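Long-range contacts in PfkB family carbohydrate kinase (PDB 4GM6), which probably phosphorylates a sugar or related small carbohydrate at the expense of ATP: residues 34-39 / 112-117; 38-43 / 50-55; 157-162 / 193-198; 185-190 / 203-208. All coordinates share one frame; numbering follows the deposited sequence.

Interaction 1. Residues 34-39 / 112-117; sequences LMRLST and YYLESG
Arg36 lays its aliphatic chain over one face of the Tyr112 ring: its CB stands 4.1 Å from the Tyr112 ring centroid in a CH-pi contact. The chain runs on toward the phenol end, where Arg36 CD comes within 3.4 Å of Tyr112 OH, and the guanidinium plane lies 26° from that of the ring. With CG between the backbone N and carbonyl carbon (chi1 72°), the Tyr112 ring swings back toward strand 34-38, and Leu34 CD1 lies 3.8 Å from Tyr112 CD2. Arginine suits the place because its methylenes cover the aromatic face while its charged end reaches past it. There it forms salt bridges with Asp329 and Asp287, and its NH2 also donates to Ser38 OG. The other face of the sheet is apolar: Leu37 and Tyr113 lie side by side, Leu37 CD1 4.0 Å from Tyr113 CE1 over one face of the ring, and both also pack on a second subunit, Leu37 on its Leu51 and Tyr113 on its Met35.

The strands run parallel, Leu37 N and O bonding to Tyr112 O and Leu114 N. Past the strand end Thr39 OG1 accepts a nearly straight bond from Ser116 N (3.0 Å, 178°) and donates to Ile43 O. This parallel pairing forms the centre of the small four-stranded sheet that, as in PfkB sugar kinases, probably serves as the lid beside the larger alpha/beta domain.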
loop_
_atom_site.group_PDB
_atom_site.type_symbol
_atom_site.label_atom_id
_atom_site.label_comp_id
_atom_site.label_asym_id
_atom_site.label_seq_id
_atom_site.Cartn_x
_atom_site.Cartn_y
_atom_site.Cartn_z
ATOM N N LEU C 34 19.164 -4.082 16.062
ATOM C CA LEU C 34 18.796 -5.019 15.007
ATOM C C LEU C 34 17.822 -4.338 14.064
ATOM O O LEU C 34 17.041 -3.474 14.473
ATOM C CB LEU C 34 18.109 -6.256 15.605
ATOM C CG LEU C 34 18.956 -7.050 16.588
ATOM C CD1 LEU C 34 18.153 -8.202 17.194
ATOM C CD2 LEU C 34 20.167 -7.563 15.828
ATOM N N MET C 35 17.831 -4.726 12.804
ATOM C CA MET C 35 16.726 -4.308 11.967
ATOM C C MET C 35 15.687 -5.428 11.971
ATOM O O MET C 35 15.998 -6.583 11.635
ATOM C CB MET C 35 17.163 -3.988 10.551
ATOM C CG MET C 35 15.965 -3.672 9.654
ATOM S SD MET C 35 16.412 -3.070 8.015
ATOM C CE MET C 35 17.458 -4.391 7.418
ATOM N N ARG C 36 14.471 -5.110 12.382
ATOM C CA ARG C 36 13.415 -6.101 12.318
ATOM C C ARG C 36 12.671 -5.983 10.986
ATOM O O ARG C 36 12.397 -4.875 10.533
ATOM C CB ARG C 36 12.426 -5.978 13.479
ATOM C CG ARG C 36 11.192 -6.798 13.155
ATOM C CD ARG C 36 10.197 -6.998 14.284
ATOM N NE ARG C 36 9.972 -5.860 15.166
ATOM C CZ ARG C 36 8.780 -5.316 15.434
ATOM N NH1 ARG C 36 8.690 -4.320 16.295
ATOM N NH2 ARG C 36 7.685 -5.743 14.843
ATOM N N LEU C 37 12.371 -7.124 10.363
ATOM C CA LEU C 37 11.627 -7.184 9.085
ATOM C C LEU C 37 10.374 -8.021 9.269
ATOM O O LEU C 37 10.468 -9.227 9.476
ATOM C CB LEU C 37 12.515 -7.771 7.990
ATOM C CG LEU C 37 13.795 -6.927 7.813
ATOM C CD1 LEU C 37 15.032 -7.798 7.708
ATOM C CD2 LEU C 37 13.699 -6.041 6.598
ATOM N N SER C 38 9.214 -7.369 9.163
ATOM C CA SER C 38 7.936 -7.898 9.640
ATOM C C SER C 38 6.949 -8.134 8.499
ATOM O O SER C 38 6.855 -7.296 7.605
ATOM C CB SER C 38 7.290 -6.847 10.560
ATOM O OG SER C 38 7.750 -6.996 11.875
ATOM N N THR C 39 6.197 -9.237 8.547
ATOM C CA THR C 39 5.076 -9.431 7.607
ATOM C C THR C 39 3.863 -8.678 8.139
ATOM O O THR C 39 3.806 -8.307 9.304
ATOM C CB THR C 39 4.679 -10.913 7.452
ATOM O OG1 THR C 39 4.051 -11.386 8.659
ATOM C CG2 THR C 39 5.892 -11.762 7.162
ATOM N N TYR C 112 16.354 -9.618 12.048
ATOM C CA TYR C 112 15.512 -10.768 12.271
ATOM C C TYR C 112 14.188 -10.555 11.569
ATOM O O TYR C 112 13.796 -9.428 11.302
ATOM C CB TYR C 112 15.342 -11.114 13.765
ATOM C CG TYR C 112 14.484 -10.185 14.596
ATOM C CD1 TYR C 112 13.159 -10.494 14.872
ATOM C CD2 TYR C 112 15.010 -9.021 15.135
ATOM C CE1 TYR C 112 12.379 -9.662 15.655
ATOM C CE2 TYR C 112 14.242 -8.179 15.916
ATOM C CZ TYR C 112 12.934 -8.508 16.179
ATOM O OH TYR C 112 12.174 -7.667 16.962
ATOM N N TYR C 113 13.540 -11.659 11.230
ATOM C CA TYR C 113 12.317 -11.636 10.469
ATOM C C TYR C 113 11.213 -12.000 11.436
ATOM O O TYR C 113 11.372 -12.919 12.232
ATOM C CB TYR C 113 12.398 -12.672 9.348
ATOM C CG TYR C 113 13.457 -12.364 8.329
ATOM C CD1 TYR C 113 13.137 -11.679 7.160
ATOM C CD2 TYR C 113 14.785 -12.745 8.530
ATOM C CE1 TYR C 113 14.105 -11.387 6.217
ATOM C CE2 TYR C 113 15.761 -12.448 7.591
ATOM C CZ TYR C 113 15.405 -11.767 6.437
ATOM O OH TYR C 113 16.346 -11.472 5.476
ATOM N N LEU C 114 10.112 -11.264 11.395
ATOM C CA LEU C 114 9.003 -11.555 12.279
ATOM C C LEU C 114 7.722 -11.792 11.480
ATOM O O LEU C 114 7.266 -10.915 10.746
ATOM C CB LEU C 114 8.806 -10.411 13.277
ATOM C CG LEU C 114 7.929 -10.795 14.476
ATOM C CD1 LEU C 114 8.182 -9.897 15.677
ATOM C CD2 LEU C 114 6.466 -10.734 14.077
ATOM N N GLU C 115 7.159 -12.985 11.614
ATOM C CA GLU C 115 5.904 -13.321 10.963
ATOM C C GLU C 115 4.815 -13.040 11.957
ATOM O O GLU C 115 4.824 -13.529 13.103
ATOM C CB GLU C 115 5.877 -14.798 10.590
ATOM C CG GLU C 115 4.753 -15.211 9.670
ATOM C CD GLU C 115 4.783 -16.708 9.438
ATOM O OE1 GLU C 115 4.551 -17.447 10.423
ATOM O OE2 GLU C 115 5.072 -17.144 8.302
ATOM N N SER C 116 3.879 -12.235 11.515
ATOM C CA SER C 116 2.785 -11.772 12.345
ATOM C C SER C 116 1.981 -12.950 12.904
ATOM O O SER C 116 1.856 -13.989 12.246
ATOM C CB SER C 116 1.881 -10.868 11.500
ATOM O OG SER C 116 0.723 -10.474 12.212
ATOM N N GLY C 117 1.434 -12.778 14.100
ATOM C CA GLY C 117 0.524 -13.746 14.701
ATOM C C GLY C 117 -0.754 -13.036 15.125
ATOM O O GLY C 117 -0.737 -11.862 15.499
HETATM O O HOH W 1 4.723 -8.928 11.702
#

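Interaction 2. Residues 38-43 / 50-55; sequences STQQGI and ALDIHI
Ser38 and Asp52 form an antiparallel hydrogen-bonded pair, Ser38 N to Asp52 O and Asp52 N to Ser38 O, both 2.9 Å. Beyond it the first segment leaves the sheet and folds into a type II beta turn from Gln40 to Ile43, with Gly42 at the position whose positive phi favours glycine, while strand 50-56 runs on.

Gln40 reaches back to the strand. Its chain bends at chi2 (76°), bringing the amide over the strand, where NE2 spends both hydrogens: one on Asp52 OD2 at 3.0 Å, the other on Ala50 O at 3.2 Å. Both acceptors lie in the plane of the amide, yet each is met from above its own plane, and amide and carboxylate stand almost perpendicular (87°). A glutamine suits the place, having two N-H groups to share and the length to reach both acceptors. On the apolar side Leu51 CD2 lies 3.8 Å from Ser38 O and close to the methyl of Thr39.

Waters complete the polar network. One lies between Ser38 OG and Asp52 O, donating to the latter; another donates to Thr39 O and, at 2.6 Å, to Asp52 OD2; a third links Gln40 OE1 to Ala50 N. Residues 50-52 also pair with an antiparallel strand of a second subunit. The Asp52 carboxylate thus receives an amide hydrogen and a water hydrogen on the same oxygen, which would be expected to favour its charged form.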
loop_
_atom_site.group_PDB
_atom_site.type_symbol
_atom_site.label_atom_id
_atom_site.label_comp_id
_atom_site.label_asym_id
_atom_site.label_seq_id
_atom_site.Cartn_x
_atom_site.Cartn_y
_atom_site.Cartn_z
ATOM N N SER C 38 9.214 -7.369 9.163
ATOM C CA SER C 38 7.936 -7.898 9.640
ATOM C C SER C 38 6.949 -8.134 8.499
ATOM O O SER C 38 6.855 -7.296 7.605
ATOM C CB SER C 38 7.290 -6.847 10.560
ATOM O OG SER C 38 7.750 -6.996 11.875
ATOM N N THR C 39 6.197 -9.237 8.547
ATOM C CA THR C 39 5.076 -9.431 7.607
ATOM C C THR C 39 3.863 -8.678 8.139
ATOM O O THR C 39 3.806 -8.307 9.304
ATOM C CB THR C 39 4.679 -10.913 7.452
ATOM O OG1 THR C 39 4.051 -11.386 8.659
ATOM C CG2 THR C 39 5.892 -11.762 7.162
ATOM N N GLN C 40 2.893 -8.453 7.280
ATOM C CA GLN C 40 1.663 -7.780 7.670
ATOM C C GLN C 40 0.733 -8.808 8.352
ATOM O O GLN C 40 0.931 -10.026 8.232
ATOM C CB GLN C 40 1.024 -7.128 6.409
ATOM C CG GLN C 40 1.951 -6.043 5.782
ATOM C CD GLN C 40 3.139 -6.643 4.993
ATOM O OE1 GLN C 40 2.942 -7.581 4.211
ATOM N NE2 GLN C 40 4.377 -6.110 5.193
ATOM N N GLN C 41 -0.278 -8.322 9.059
ATOM C CA GLN C 41 -1.230 -9.206 9.719
ATOM C C GLN C 41 -1.839 -10.232 8.754
ATOM O O GLN C 41 -2.242 -9.890 7.631
ATOM C CB GLN C 41 -2.354 -8.396 10.370
ATOM C CG GLN C 41 -3.323 -9.281 11.147
ATOM C CD GLN C 41 -4.331 -8.495 11.969
ATOM O OE1 GLN C 41 -4.817 -7.434 11.566
ATOM N NE2 GLN C 41 -4.667 -9.030 13.121
ATOM N N GLY C 42 -1.889 -11.489 9.188
ATOM C CA GLY C 42 -2.507 -12.564 8.404
ATOM C C GLY C 42 -1.686 -13.047 7.219
ATOM O O GLY C 42 -2.124 -13.915 6.451
ATOM N N ILE C 43 -0.497 -12.486 7.038
ATOM C CA ILE C 43 0.346 -12.912 5.924
ATOM C C ILE C 43 1.555 -13.695 6.424
ATOM O O ILE C 43 2.377 -13.157 7.146
ATOM C CB ILE C 43 0.898 -11.726 5.116
ATOM C CG1 ILE C 43 -0.215 -10.727 4.770
ATOM C CG2 ILE C 43 1.638 -12.235 3.873
ATOM C CD1 ILE C 43 -0.979 -11.068 3.522
ATOM N N ALA C 50 6.445 -7.989 0.655
ATOM C CA ALA C 50 7.173 -6.848 1.224
ATOM C C ALA C 50 7.319 -7.044 2.719
ATOM O O ALA C 50 6.474 -7.667 3.336
ATOM C CB ALA C 50 6.440 -5.551 0.954
ATOM N N LEU C 51 8.394 -6.525 3.300
ATOM C CA LEU C 51 8.553 -6.568 4.746
ATOM C C LEU C 51 8.634 -5.147 5.282
ATOM O O LEU C 51 9.377 -4.320 4.740
ATOM C CB LEU C 51 9.851 -7.311 5.107
ATOM C CG LEU C 51 9.908 -8.781 4.681
ATOM C CD1 LEU C 51 11.346 -9.267 4.549
ATOM C CD2 LEU C 51 9.144 -9.626 5.695
ATOM N N ASP C 52 7.894 -4.879 6.354
ATOM C CA ASP C 52 8.015 -3.610 7.088
ATOM C C ASP C 52 9.269 -3.573 7.962
ATOM O O ASP C 52 9.624 -4.561 8.588
ATOM C CB ASP C 52 6.762 -3.389 7.943
ATOM C CG ASP C 52 5.519 -3.259 7.090
ATOM O OD1 ASP C 52 5.569 -2.433 6.174
ATOM O OD2 ASP C 52 4.535 -4.008 7.286
ATOM N N ILE C 53 9.932 -2.421 8.003
ATOM C CA ILE C 53 11.181 -2.268 8.735
ATOM C C ILE C 53 10.980 -1.554 10.068
ATOM O O ILE C 53 10.256 -0.567 10.135
ATOM C CB ILE C 53 12.128 -1.343 7.950
ATOM C CG1 ILE C 53 12.580 -1.971 6.645
ATOM C CG2 ILE C 53 13.334 -0.984 8.807
ATOM C CD1 ILE C 53 13.614 -1.087 5.951
ATOM N N HIS C 54 11.634 -2.042 11.122
ATOM C CA HIS C 54 11.700 -1.334 12.407
ATOM C C HIS C 54 13.086 -1.567 12.997
ATOM O O HIS C 54 13.606 -2.673 12.913
ATOM C CB HIS C 54 10.641 -1.857 13.373
ATOM C CG HIS C 54 9.245 -1.550 12.934
ATOM N ND1 HIS C 54 8.439 -2.470 12.296
ATOM C CD2 HIS C 54 8.533 -0.403 12.997
ATOM C CE1 HIS C 54 7.281 -1.907 12.006
ATOM N NE2 HIS C 54 7.316 -0.652 12.420
ATOM N N ILE C 55 13.691 -0.522 13.553
ATOM C CA ILE C 55 14.966 -0.655 14.253
ATOM C C ILE C 55 14.687 -0.861 15.731
ATOM O O ILE C 55 13.800 -0.229 16.299
ATOM C CB ILE C 55 15.825 0.602 14.086
ATOM C CG1 ILE C 55 15.917 0.962 12.605
ATOM C CG2 ILE C 55 17.195 0.433 14.756
ATOM C CD1 ILE C 55 16.653 -0.048 11.746
HETATM O O HOH W 2 9.427 -4.473 11.256
HETATM O O HOH W 3 4.370 -5.514 9.386
HETATM O O HOH W 4 3.400 -8.801 1.526
#

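Interaction 3. Residues 157-162 / 193-198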
loop_
_atom_site.group_PDB
_atom_site.type_symbol
_atom_site.label_atom_id
_atom_site.label_comp_id
_atom_site.label_asym_id
_atom_site.label_seq_id
_atom_site.Cartn_x
_atom_site.Cartn_y
_atom_site.Cartn_z
ATOM N N SER C 157 21.396 -6.208 29.370
ATOM C CA SER C 157 20.538 -7.389 29.369
ATOM C C SER C 157 21.320 -8.665 29.081
ATOM O O SER C 157 22.462 -8.620 28.600
ATOM C CB SER C 157 19.406 -7.232 28.345
ATOM O OG SER C 157 19.786 -7.717 27.065
ATOM N N GLY C 158 20.691 -9.802 29.378
ATOM C CA GLY C 158 21.278 -11.107 29.096
ATOM C C GLY C 158 21.489 -11.395 27.619
ATOM O O GLY C 158 22.162 -12.360 27.260
ATOM N N ILE C 159 20.907 -10.567 26.756
ATOM C CA ILE C 159 21.061 -10.753 25.312
ATOM C C ILE C 159 22.493 -10.445 24.914
ATOM O O ILE C 159 23.151 -11.225 24.214
ATOM C CB ILE C 159 20.080 -9.865 24.522
ATOM C CG1 ILE C 159 18.662 -10.428 24.646
ATOM C CG2 ILE C 159 20.484 -9.776 23.060
ATOM C CD1 ILE C 159 17.584 -9.468 24.205
ATOM N N THR C 160 22.989 -9.314 25.402
ATOM C CA THR C 160 24.335 -8.881 25.080
ATOM C C THR C 160 25.411 -9.836 25.601
ATOM O O THR C 160 26.325 -10.216 24.873
ATOM C CB THR C 160 24.565 -7.471 25.628
ATOM O OG1 THR C 160 23.699 -6.578 24.922
ATOM C CG2 THR C 160 26.006 -7.050 25.437
ATOM N N ILE C 161 25.304 -10.239 26.859
ATOM C CA ILE C 161 26.352 -11.077 27.443
ATOM C C ILE C 161 26.379 -12.478 26.827
ATOM O O ILE C 161 27.363 -13.196 26.953
ATOM C CB ILE C 161 26.217 -11.173 28.970
ATOM C CG1 ILE C 161 24.828 -11.698 29.347
ATOM C CG2 ILE C 161 26.480 -9.816 29.598
ATOM C CD1 ILE C 161 24.675 -12.089 30.800
ATOM N N ALA C 162 25.299 -12.855 26.151
ATOM C CA ALA C 162 25.210 -14.160 25.493
ATOM C C ALA C 162 25.895 -14.168 24.121
ATOM O O ALA C 162 26.165 -15.231 23.555
ATOM C CB ALA C 162 23.745 -14.577 25.343
ATOM N N ALA C 193 16.392 -18.613 24.477
ATOM C CA ALA C 193 16.707 -19.995 24.138
ATOM C C ALA C 193 17.618 -20.001 22.916
ATOM O O ALA C 193 18.622 -20.711 22.880
ATOM C CB ALA C 193 15.430 -20.782 23.862
ATOM N N LYS C 194 17.257 -19.184 21.926
ATOM C CA LYS C 194 17.993 -19.088 20.663
ATOM C C LYS C 194 19.483 -18.792 20.829
ATOM O O LYS C 194 20.291 -19.220 20.007
ATOM C CB LYS C 194 17.354 -18.031 19.751
ATOM C CG LYS C 194 16.296 -18.568 18.791
ATOM C CD LYS C 194 15.118 -19.211 19.514
ATOM C CE LYS C 194 14.000 -19.582 18.546
ATOM N NZ LYS C 194 13.588 -18.434 17.681
ATOM N N LEU C 195 19.851 -18.066 21.880
ATOM C CA LEU C 195 21.236 -17.604 22.024
ATOM C C LEU C 195 22.173 -18.556 22.743
ATOM O O LEU C 195 23.380 -18.528 22.496
ATOM C CB LEU C 195 21.300 -16.227 22.693
ATOM C CG LEU C 195 20.816 -15.043 21.853
ATOM C CD1 LEU C 195 21.079 -13.731 22.579
ATOM C CD2 LEU C 195 21.501 -15.054 20.497
ATOM N N TRP C 196 21.652 -19.303 23.720
ATOM C CA TRP C 196 22.479 -20.227 24.508
ATOM C C TRP C 196 21.751 -21.263 25.372
ATOM O O TRP C 196 20.568 -21.137 25.652
ATOM C CB TRP C 196 23.466 -19.452 25.348
ATOM C CG TRP C 196 22.818 -18.445 26.175
ATOM C CD1 TRP C 196 21.502 -18.142 26.205
ATOM C CD2 TRP C 196 23.454 -17.572 27.092
ATOM N NE1 TRP C 196 21.274 -17.138 27.096
ATOM C CE2 TRP C 196 22.463 -16.764 27.648
ATOM C CE3 TRP C 196 24.771 -17.391 27.491
ATOM C CZ2 TRP C 196 22.743 -15.804 28.580
ATOM C CZ3 TRP C 196 25.044 -16.442 28.408
ATOM C CH2 TRP C 196 24.043 -15.658 28.951
ATOM N N GLU C 197 22.498 -22.286 25.782
ATOM C CA GLU C 197 21.985 -23.350 26.640
ATOM C C GLU C 197 21.758 -22.798 28.042
ATOM O O GLU C 197 22.427 -21.849 28.452
ATOM C CB GLU C 197 22.964 -24.524 26.684
ATOM C CG GLU C 197 23.241 -25.153 25.329
ATOM C CD GLU C 197 24.218 -26.309 25.412
ATOM O OE1 GLU C 197 24.527 -26.905 24.358
ATOM O OE2 GLU C 197 24.678 -26.621 26.530
ATOM N N LEU C 198 20.814 -23.379 28.774
ATOM C CA LEU C 198 20.514 -22.890 30.106
ATOM C C LEU C 198 21.728 -22.920 31.010
ATOM O O LEU C 198 22.003 -21.960 31.724
ATOM C CB LEU C 198 19.442 -23.758 30.739
ATOM C CG LEU C 198 18.025 -23.663 30.202
ATOM C CD1 LEU C 198 17.226 -24.897 30.552
ATOM C CD2 LEU C 198 17.331 -22.418 30.705
HETATM O O HOH W 5 19.833 -14.334 26.763
#
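This is a mainly apolar contact between the short helix that follows strand 153-157 and the loop leading into helix 198-208, beyond the C-terminal ends of strands 153-157 and 184-188. Ala162 and Trp196 carry it. The Ala162 methyl sits almost squarely over the six-membered ring of the indole, CB 3.4 Å from the centroid of the Trp196 ring and only 9° off its normal. Alanine suits the spot because a single methyl lets the helix come this near the flat ring. Trp196 reaches it with CG between its backbone N and carbonyl carbon (chi1 54°). At the benzo end Ile161 CG1 lies 4.1 Å from Trp196 CH2, the two side chains crossing at a slant.

Leu195 packs beside the tryptophan. Its CD1 branch is the one that touches, 3.9 Å from Ala162 CB, 4.0 Å from Ile159 CG2 and 3.6 Å from Ile159 O, so one methyl meets the side chain and carbonyl of Ile159 as well as the Ala162 methyl. The helix itself is weakly bonded, but its start is capped: Ser157 OG accepts from Ile159 N at 3.1 Å. Outside the two segments, the Tyr191 ring meets the indole with planes about 20° apart, while Ala201 and Ala204 of helix 198-208 also touch it.

No direct hydrogen bond crosses the contact. A single water links Gly158 O with Trp196 NE1 through two weak bonds, giving the indole N-H an acceptor at the margin of the apolar patch. Cohesion therefore comes chiefly from dispersion and CH-pi contact, with polar bonding a minor, water-mediated addition.

Interaction 4. Residues 185-190 / 203-208; sequences ISFDMN and RAYQQL
Met189 O receives the hydroxyl of Tyr205 in a short bond, 2.7 Å from Tyr205 OH, the donor lying 50° above the carbonyl plane. Tyrosine suits this place because it carries a donor across from the helix to the loop that follows strand 184-188, while its ring remains among apolar neighbours. Met189 also takes hold of that ring: its CE methyl stands over the ring centre, 4.2 Å from the centroid of Tyr205, with SD farther off above the same ring in a Met-aromatic contact. The bent methionine chain folds CE back over the ring, so one residue meets the tyrosine through both its carbonyl and its thioether.

Phe187 reaches the same ring from the strand. With CG anti to the backbone N (chi1 -171°), it directs its ring toward the helix; Phe187 CE2 comes 3.8 Å from Tyr205 CD1, which lies at the edge of the Phe187 ring, near its plane, and the two side chains cross at about a right angle. Leu208, one turn of the helix further on, lays its CB over one face of the Phe187 ring, and its CD1 is 4.1 Å from Phe187 CE1.

The contact fastens helix 198-208 onto strand 184-188 within the beta-alpha-beta unit completed by strand 214-216. Ile161 of helix 158-163 touches both Phe187 and Leu208, Leu168 and Ile175 of helix 165-180 pack on Leu208, and Phe225 meets the Tyr205 ring.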
loop_
_atom_site.group_PDB
_atom_site.type_symbol
_atom_site.label_atom_id
_atom_site.label_comp_id
_atom_site.label_asym_id
_atom_site.label_seq_id
_atom_site.Cartn_x
_atom_site.Cartn_y
_atom_site.Cartn_z
ATOM N N ILE C 185 23.307 -0.410 39.125
ATOM C CA ILE C 185 23.350 -1.403 38.056
ATOM C C ILE C 185 21.968 -1.999 37.780
ATOM O O ILE C 185 21.351 -2.610 38.657
ATOM C CB ILE C 185 24.380 -2.506 38.379
ATOM C CG1 ILE C 185 25.737 -1.852 38.733
ATOM C CG2 ILE C 185 24.531 -3.473 37.204
ATOM C CD1 ILE C 185 26.258 -0.880 37.716
ATOM N N SER C 186 21.489 -1.793 36.561
ATOM C CA SER C 186 20.222 -2.357 36.097
ATOM C C SER C 186 20.494 -3.508 35.150
ATOM O O SER C 186 21.187 -3.347 34.140
ATOM C CB SER C 186 19.399 -1.303 35.361
ATOM O OG SER C 186 18.300 -1.903 34.685
ATOM N N PHE C 187 19.932 -4.668 35.468
ATOM C CA PHE C 187 20.141 -5.857 34.649
ATOM C C PHE C 187 18.817 -6.505 34.277
ATOM O O PHE C 187 17.928 -6.675 35.112
ATOM C CB PHE C 187 21.055 -6.859 35.382
ATOM C CG PHE C 187 21.490 -8.016 34.526
ATOM C CD1 PHE C 187 22.310 -7.775 33.409
ATOM C CD2 PHE C 187 21.074 -9.328 34.807
ATOM C CE1 PHE C 187 22.719 -8.833 32.617
ATOM C CE2 PHE C 187 21.485 -10.389 34.021
ATOM C CZ PHE C 187 22.299 -10.151 32.929
ATOM N N ASP C 188 18.692 -6.842 32.999
ATOM C CA ASP C 188 17.513 -7.489 32.478
ATOM C C ASP C 188 17.918 -8.919 32.086
ATOM O O ASP C 188 18.635 -9.106 31.098
ATOM C CB ASP C 188 17.053 -6.686 31.252
ATOM C CG ASP C 188 15.873 -7.306 30.542
ATOM O OD1 ASP C 188 15.296 -8.281 31.073
ATOM O OD2 ASP C 188 15.527 -6.807 29.439
ATOM N N MET C 189 17.475 -9.922 32.853
ATOM C CA MET C 189 17.843 -11.321 32.576
ATOM C C MET C 189 17.682 -11.650 31.085
ATOM O O MET C 189 18.618 -12.109 30.434
ATOM C CB MET C 189 16.963 -12.282 33.375
ATOM C CG MET C 189 17.005 -12.070 34.877
ATOM S SD MET C 189 18.479 -12.780 35.629
ATOM C CE MET C 189 18.097 -14.532 35.633
ATOM N N ASN C 190 16.477 -11.440 30.570
ATOM C CA ASN C 190 16.219 -11.555 29.140
ATOM C C ASN C 190 16.926 -12.766 28.543
ATOM O O ASN C 190 17.731 -12.643 27.616
ATOM C CB ASN C 190 16.652 -10.274 28.421
ATOM C CG ASN C 190 15.596 -9.762 27.463
ATOM O OD1 ASN C 190 14.958 -10.541 26.754
ATOM N ND2 ASN C 190 15.399 -8.444 27.441
ATOM N N ARG C 203 25.571 -20.060 34.190
ATOM C CA ARG C 203 26.916 -19.781 34.689
ATOM C C ARG C 203 27.303 -18.318 34.454
ATOM O O ARG C 203 27.927 -17.690 35.310
ATOM C CB ARG C 203 27.936 -20.733 34.041
ATOM C CG ARG C 203 29.112 -21.111 34.929
ATOM C CD ARG C 203 29.824 -22.359 34.417
ATOM N NE ARG C 203 30.199 -22.245 33.008
ATOM C CZ ARG C 203 29.533 -22.814 32.005
ATOM N NH1 ARG C 203 29.944 -22.649 30.754
ATOM N NH2 ARG C 203 28.455 -23.550 32.251
ATOM N N ALA C 204 26.937 -17.786 33.290
ATOM C CA ALA C 204 27.105 -16.363 33.006
ATOM C C ALA C 204 26.323 -15.516 34.008
ATOM O O ALA C 204 26.864 -14.564 34.607
ATOM C CB ALA C 204 26.639 -16.045 31.589
ATOM N N TYR C 205 25.035 -15.860 34.169
ATOM C CA TYR C 205 24.195 -15.141 35.125
ATOM C C TYR C 205 24.823 -15.132 36.531
ATOM O O TYR C 205 24.745 -14.131 37.256
ATOM C CB TYR C 205 22.773 -15.730 35.155
ATOM C CG TYR C 205 21.938 -15.435 33.922
ATOM C CD1 TYR C 205 21.893 -14.156 33.378
ATOM C CD2 TYR C 205 21.168 -16.428 33.316
ATOM C CE1 TYR C 205 21.131 -13.877 32.258
ATOM C CE2 TYR C 205 20.396 -16.151 32.192
ATOM C CZ TYR C 205 20.385 -14.874 31.668
ATOM O OH TYR C 205 19.614 -14.577 30.554
ATOM N N GLN C 206 25.463 -16.231 36.919
ATOM C CA GLN C 206 26.060 -16.298 38.253
ATOM C C GLN C 206 27.192 -15.287 38.441
ATOM O O GLN C 206 27.493 -14.903 39.596
ATOM C CB GLN C 206 26.525 -17.716 38.592
ATOM C CG GLN C 206 25.366 -18.675 38.831
ATOM C CD GLN C 206 25.838 -20.063 39.219
ATOM O OE1 GLN C 206 26.792 -20.589 38.643
ATOM N NE2 GLN C 206 25.170 -20.667 40.203
ATOM N N GLN C 207 27.790 -14.826 37.300
ATOM C CA GLN C 207 28.813 -13.796 37.372
ATOM C C GLN C 207 28.195 -12.396 37.482
ATOM O O GLN C 207 28.715 -11.539 38.179
ATOM C CB GLN C 207 29.735 -13.832 36.133
ATOM C CG GLN C 207 30.341 -15.213 35.851
ATOM C CD GLN C 207 31.144 -15.220 34.568
ATOM O OE1 GLN C 207 31.908 -14.292 34.298
ATOM N NE2 GLN C 207 30.969 -16.264 33.767
ATOM N N LEU C 208 27.084 -12.168 36.786
ATOM C CA LEU C 208 26.424 -10.842 36.746
ATOM C C LEU C 208 25.643 -10.507 37.999
ATOM O O LEU C 208 25.840 -9.449 38.561
ATOM C CB LEU C 208 25.478 -10.712 35.548
ATOM C CG LEU C 208 26.180 -10.642 34.234
ATOM C CD1 LEU C 208 26.563 -9.203 33.920
ATOM C CD2 LEU C 208 27.428 -11.585 34.150
#

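Overall arrangement
The four contacts form two groups. Interactions 1 and 2 share Ser38 and Thr39, their centres about 6 Å apart, and build neighbouring pairings of the small four-stranded sheet, with strand 34-38 between 50-56 and 111-115; both touch a second subunit, into which the sheet continues. Interactions 3 and 4, with centres about 10 Å apart, lie in the large nine-stranded alpha/beta part, joined by contacts such as Trp196 with Ala204 and Ile161 with Phe187; their segments alternate along the chain. Centres of the two groups lie about 19 to 32 Å apart. The small sheet's strands are inserted between strands of the large sheet, and interactions 1 and 2 precede 3 and 4 along the chain.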